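Local coordinates for protein glypican-1 (Homo sapiens, PDB 4YWT) that carries heparan sulfate chains at the cell surface, through which it binds alpha-4(V) collagen and takes part in Schwann cell myelination, at residues Leu121-Leu132 with His317-Gln328. The protein carries 3 engineered substitutions. Sequence-based numbering, arbitrary orientation.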
loop_
_atom_site.group_PDB
_atom_site.type_symbol
_atom_site.label_atom_id
_atom_site.label_comp_id
_atom_site.label_asym_id
_atom_site.label_seq_id
_atom_site.Cartn_x
_atom_site.Cartn_y
_atom_site.Cartn_z
ATOM N N LEU A 121 -5.681 -3.486 -32.592
ATOM C CA LEU A 121 -6.690 -4.270 -33.289
ATOM C C LEU A 121 -7.371 -3.435 -34.370
ATOM O O LEU A 121 -7.420 -3.836 -35.532
ATOM C CB LEU A 121 -7.728 -4.815 -32.303
ATOM C CG LEU A 121 -8.897 -5.612 -32.891
ATOM C CD1 LEU A 121 -9.229 -6.792 -31.996
ATOM C CD2 LEU A 121 -10.126 -4.734 -33.077
ATOM N N GLN A 122 -7.888 -2.272 -33.982
ATOM C CA GLN A 122 -8.592 -1.395 -34.916
ATOM C C GLN A 122 -7.723 -0.988 -36.102
ATOM O O GLN A 122 -8.227 -0.778 -37.205
ATOM C CB GLN A 122 -9.093 -0.141 -34.199
ATOM C CG GLN A 122 -10.219 -0.387 -33.214
ATOM C CD GLN A 122 -10.682 0.888 -32.540
ATOM O OE1 GLN A 122 -11.753 0.930 -31.935
ATOM N NE2 GLN A 122 -9.876 1.939 -32.643
ATOM N N ALA A 123 -6.420 -0.880 -35.874
ATOM C CA ALA A 123 -5.511 -0.429 -36.921
ATOM C C ALA A 123 -5.072 -1.556 -37.858
ATOM O O ALA A 123 -4.908 -1.338 -39.059
ATOM C CB ALA A 123 -4.295 0.236 -36.302
ATOM N N THR A 124 -4.883 -2.756 -37.315
ATOM C CA THR A 124 -4.300 -3.844 -38.102
ATOM C C THR A 124 -5.325 -4.817 -38.692
ATOM O O THR A 124 -5.104 -5.374 -39.766
ATOM C CB THR A 124 -3.300 -4.656 -37.261
ATOM O OG1 THR A 124 -3.976 -5.240 -36.141
ATOM C CG2 THR A 124 -2.177 -3.760 -36.762
ATOM N N PHE A 125 -6.436 -5.023 -37.989
ATOM C CA PHE A 125 -7.445 -5.999 -38.411
ATOM C C PHE A 125 -8.087 -5.765 -39.791
ATOM O O PHE A 125 -8.297 -6.730 -40.524
ATOM C CB PHE A 125 -8.553 -6.091 -37.357
ATOM C CG PHE A 125 -8.310 -7.146 -36.314
ATOM C CD1 PHE A 125 -7.047 -7.327 -35.773
ATOM C CD2 PHE A 125 -9.343 -7.959 -35.876
ATOM C CE1 PHE A 125 -6.819 -8.298 -34.816
ATOM C CE2 PHE A 125 -9.121 -8.932 -34.918
ATOM C CZ PHE A 125 -7.857 -9.101 -34.387
ATOM N N PRO A 126 -8.417 -4.505 -40.151
ATOM C CA PRO A 126 -9.022 -4.331 -41.480
ATOM C C PRO A 126 -8.139 -4.821 -42.626
ATOM O O PRO A 126 -8.657 -5.317 -43.624
ATOM C CB PRO A 126 -9.238 -2.813 -41.577
ATOM C CG PRO A 126 -8.385 -2.219 -40.501
ATOM C CD PRO A 126 -8.382 -3.233 -39.409
ATOM N N GLY A 127 -6.825 -4.696 -42.478
ATOM C CA GLY A 127 -5.906 -5.174 -43.493
ATOM C C GLY A 127 -5.823 -6.689 -43.533
ATOM O O GLY A 127 -5.782 -7.291 -44.606
ATOM N N ALA A 128 -5.811 -7.304 -42.356
ATOM C CA ALA A 128 -5.596 -8.743 -42.239
ATOM C C ALA A 128 -6.844 -9.564 -42.554
ATOM O O ALA A 128 -6.740 -10.701 -43.012
ATOM C CB ALA A 128 -5.095 -9.080 -40.840
ATOM N N PHE A 129 -8.020 -8.993 -42.309
ATOM C CA PHE A 129 -9.260 -9.758 -42.400
ATOM C C PHE A 129 -10.347 -9.067 -43.221
ATOM O O PHE A 129 -11.283 -9.717 -43.688
ATOM C CB PHE A 129 -9.787 -10.057 -40.995
ATOM C CG PHE A 129 -8.766 -10.682 -40.087
ATOM C CD1 PHE A 129 -8.204 -11.910 -40.396
ATOM C CD2 PHE A 129 -8.371 -10.043 -38.923
ATOM C CE1 PHE A 129 -7.264 -12.487 -39.563
ATOM C CE2 PHE A 129 -7.433 -10.616 -38.086
ATOM C CZ PHE A 129 -6.879 -11.840 -38.406
ATOM N N GLY A 130 -10.231 -7.752 -43.390
ATOM C CA GLY A 130 -11.174 -7.005 -44.203
ATOM C C GLY A 130 -12.593 -6.941 -43.664
ATOM O O GLY A 130 -12.825 -6.543 -42.517
ATOM N N GLU A 131 -13.546 -7.332 -44.507
ATOM C CA GLU A 131 -14.965 -7.273 -44.166
ATOM C C GLU A 131 -15.303 -8.179 -42.987
ATOM O O GLU A 131 -16.293 -7.952 -42.288
ATOM C CB GLU A 131 -15.821 -7.649 -45.378
ATOM N N LEU A 132 -14.482 -9.204 -42.778
ATOM C CA LEU A 132 -14.633 -10.090 -41.631
ATOM C C LEU A 132 -14.599 -9.296 -40.332
ATOM O O LEU A 132 -15.409 -9.521 -39.432
ATOM C CB LEU A 132 -13.538 -11.156 -41.617
ATOM C CG LEU A 132 -13.749 -12.403 -42.472
ATOM C CD1 LEU A 132 -12.778 -13.492 -42.053
ATOM C CD2 LEU A 132 -15.185 -12.892 -42.376
ATOM N N HIS A 317 -5.929 -8.944 -28.570
ATOM C CA HIS A 317 -6.099 -8.866 -30.015
ATOM C C HIS A 317 -5.351 -9.974 -30.749
ATOM O O HIS A 317 -5.772 -10.405 -31.819
ATOM C CB HIS A 317 -5.637 -7.500 -30.530
ATOM C CG HIS A 317 -4.203 -7.191 -30.234
ATOM N ND1 HIS A 317 -3.784 -6.687 -29.021
ATOM C CD2 HIS A 317 -3.090 -7.311 -30.995
ATOM C CE1 HIS A 317 -2.474 -6.512 -29.048
ATOM N NE2 HIS A 317 -2.029 -6.883 -30.234
ATOM N N THR A 318 -4.244 -10.432 -30.173
ATOM C CA THR A 318 -3.463 -11.504 -30.778
ATOM C C THR A 318 -4.253 -12.810 -30.775
ATOM O O THR A 318 -4.295 -13.530 -31.779
ATOM C CB THR A 318 -2.125 -11.714 -30.046
ATOM O OG1 THR A 318 -2.366 -12.261 -28.744
ATOM C CG2 THR A 318 -1.380 -10.397 -29.912
ATOM N N TRP A 319 -4.886 -13.106 -29.644
ATOM C CA TRP A 319 -5.703 -14.306 -29.520
ATOM C C TRP A 319 -6.959 -14.203 -30.374
ATOM O O TRP A 319 -7.385 -15.191 -30.978
ATOM C CB TRP A 319 -6.077 -14.564 -28.060
ATOM C CG TRP A 319 -4.899 -14.886 -27.200
ATOM C CD1 TRP A 319 -4.335 -14.087 -26.250
ATOM C CD2 TRP A 319 -4.125 -16.090 -27.224
ATOM N NE1 TRP A 319 -3.263 -14.724 -25.672
ATOM C CE2 TRP A 319 -3.112 -15.955 -26.254
ATOM C CE3 TRP A 319 -4.193 -17.272 -27.969
ATOM C CZ2 TRP A 319 -2.174 -16.957 -26.006
ATOM C CZ3 TRP A 319 -3.261 -18.266 -27.724
ATOM C CH2 TRP A 319 -2.265 -18.103 -26.750
ATOM N N LEU A 320 -7.551 -13.012 -30.425
ATOM C CA LEU A 320 -8.694 -12.798 -31.312
ATOM C C LEU A 320 -8.315 -13.091 -32.768
ATOM O O LEU A 320 -9.010 -13.832 -33.475
ATOM C CB LEU A 320 -9.225 -11.369 -31.177
ATOM C CG LEU A 320 -9.827 -10.982 -29.824
ATOM C CD1 LEU A 320 -10.352 -9.554 -29.861
ATOM C CD2 LEU A 320 -10.930 -11.953 -29.425
ATOM N N ALA A 321 -7.196 -12.516 -33.198
ATOM C CA ALA A 321 -6.688 -12.704 -34.551
ATOM C C ALA A 321 -6.399 -14.174 -34.842
ATOM O O ALA A 321 -6.674 -14.664 -35.942
ATOM C CB ALA A 321 -5.433 -11.868 -34.765
ATOM N N GLU A 322 -5.844 -14.874 -33.856
ATOM C CA GLU A 322 -5.557 -16.296 -34.018
ATOM C C GLU A 322 -6.852 -17.094 -34.179
ATOM O O GLU A 322 -6.928 -18.026 -34.991
ATOM C CB GLU A 322 -4.745 -16.821 -32.832
ATOM C CG GLU A 322 -4.328 -18.279 -32.964
ATOM C CD GLU A 322 -3.161 -18.636 -32.065
ATOM O OE1 GLU A 322 -2.183 -17.859 -32.023
ATOM O OE2 GLU A 322 -3.219 -19.693 -31.402
ATOM N N ALA A 323 -7.872 -16.713 -33.414
ATOM C CA ALA A 323 -9.180 -17.355 -33.508
ATOM C C ALA A 323 -9.800 -17.150 -34.887
ATOM O O ALA A 323 -10.349 -18.085 -35.478
ATOM C CB ALA A 323 -10.106 -16.824 -32.433
ATOM N N ILE A 324 -9.707 -15.925 -35.397
ATOM C CA ILE A 324 -10.270 -15.612 -36.707
ATOM C C ILE A 324 -9.531 -16.351 -37.826
ATOM O O ILE A 324 -10.164 -16.929 -38.718
ATOM C CB ILE A 324 -10.251 -14.096 -36.974
ATOM C CG1 ILE A 324 -11.249 -13.395 -36.048
ATOM C CG2 ILE A 324 -10.597 -13.799 -38.424
ATOM C CD1 ILE A 324 -11.315 -11.896 -36.234
ATOM N N ASN A 325 -8.200 -16.340 -37.772
ATOM C CA ASN A 325 -7.393 -17.127 -38.704
ATOM C C ASN A 325 -7.811 -18.595 -38.697
ATOM O O ASN A 325 -8.021 -19.209 -39.756
ATOM C CB ASN A 325 -5.906 -17.009 -38.365
ATOM C CG ASN A 325 -5.231 -15.851 -39.075
ATOM O OD1 ASN A 325 -4.985 -15.907 -40.280
ATOM N ND2 ASN A 325 -4.922 -14.796 -38.329
ATOM N N ALA A 326 -7.939 -19.144 -37.491
ATOM C CA ALA A 326 -8.380 -20.523 -37.310
ATOM C C ALA A 326 -9.726 -20.772 -37.986
ATOM O O ALA A 326 -9.889 -21.758 -38.711
ATOM C CB ALA A 326 -8.463 -20.860 -35.830
ATOM N N LEU A 327 -10.683 -19.875 -37.753
ATOM C CA LEU A 327 -11.998 -19.996 -38.375
ATOM C C LEU A 327 -11.888 -20.022 -39.892
ATOM O O LEU A 327 -12.489 -20.872 -40.554
ATOM C CB LEU A 327 -12.919 -18.853 -37.952
ATOM C CG LEU A 327 -14.298 -18.947 -38.612
ATOM C CD1 LEU A 327 -15.136 -20.042 -37.964
ATOM C CD2 LEU A 327 -15.027 -17.617 -38.591
ATOM N N GLN A 328 -11.118 -19.082 -40.435
ATOM C CA GLN A 328 -10.898 -19.015 -41.876
ATOM C C GLN A 328 -10.363 -20.323 -42.436
ATOM O O GLN A 328 -10.923 -20.871 -43.384
ATOM C CB GLN A 328 -9.936 -17.885 -42.231
ATOM C CG GLN A 328 -10.607 -16.567 -42.555
ATOM C CD GLN A 328 -9.602 -15.449 -42.726
ATOM O OE1 GLN A 328 -8.467 -15.543 -42.256
ATOM N NE2 GLN A 328 -10.003 -14.395 -43.423
#
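Phe-125 and Phe-129 reach from the segment 121-132 as two knobs, each filling a hole in the surface of the helix 317-328. The first hole is framed by His-317, Leu-320, Ala-321 and Ile-324. A methyl is all that Ala-321 puts there, which leaves room for a ring: Phe-125 CZ comes to 3.7 Å from Ala-321 CB, while the backbone carbonyl O of His-317 lies at the ring edge, where the polarised C-H bonds point. Leu-121 CG covers one face of this ring and Phe-129 CE2 the other.

The second hole lies one turn on, among Ala-321, Ile-324, Asn-325 and Gln-328. Beta-branched Ile-324 serves both holes: its CG2, anti to the backbone N, makes a CH-pi contact over the face of Phe-129, 3.9 Å from the centroid, and its CD1 branch stands 3.9 Å from Phe-125 CE2.

The two helices run nearly parallel, 15° apart; their short segments come no nearer than 11.2 Å between axes, and the two phenylalanine rings span that gap. They belong to the elongated, all-helical glypican core, where the far part of the long helix 70-129 lies against the helix 316-328, well away from the middle of the molecule; Phe-140 of the helix 137-152 packs against Leu-320 and Ile-324.

Beside Phe-129, Asn-325 sets its amide plane 68° to the ring, with ND2 3.5 Å from Phe-129 CE1; the same nitrogen donates to Ala-321 O, from above the carbonyl plane. Gly-130 has positive phi, which favours glycine; beyond it Leu-132 CD1 meets the poorly ordered side chain of Gln-328.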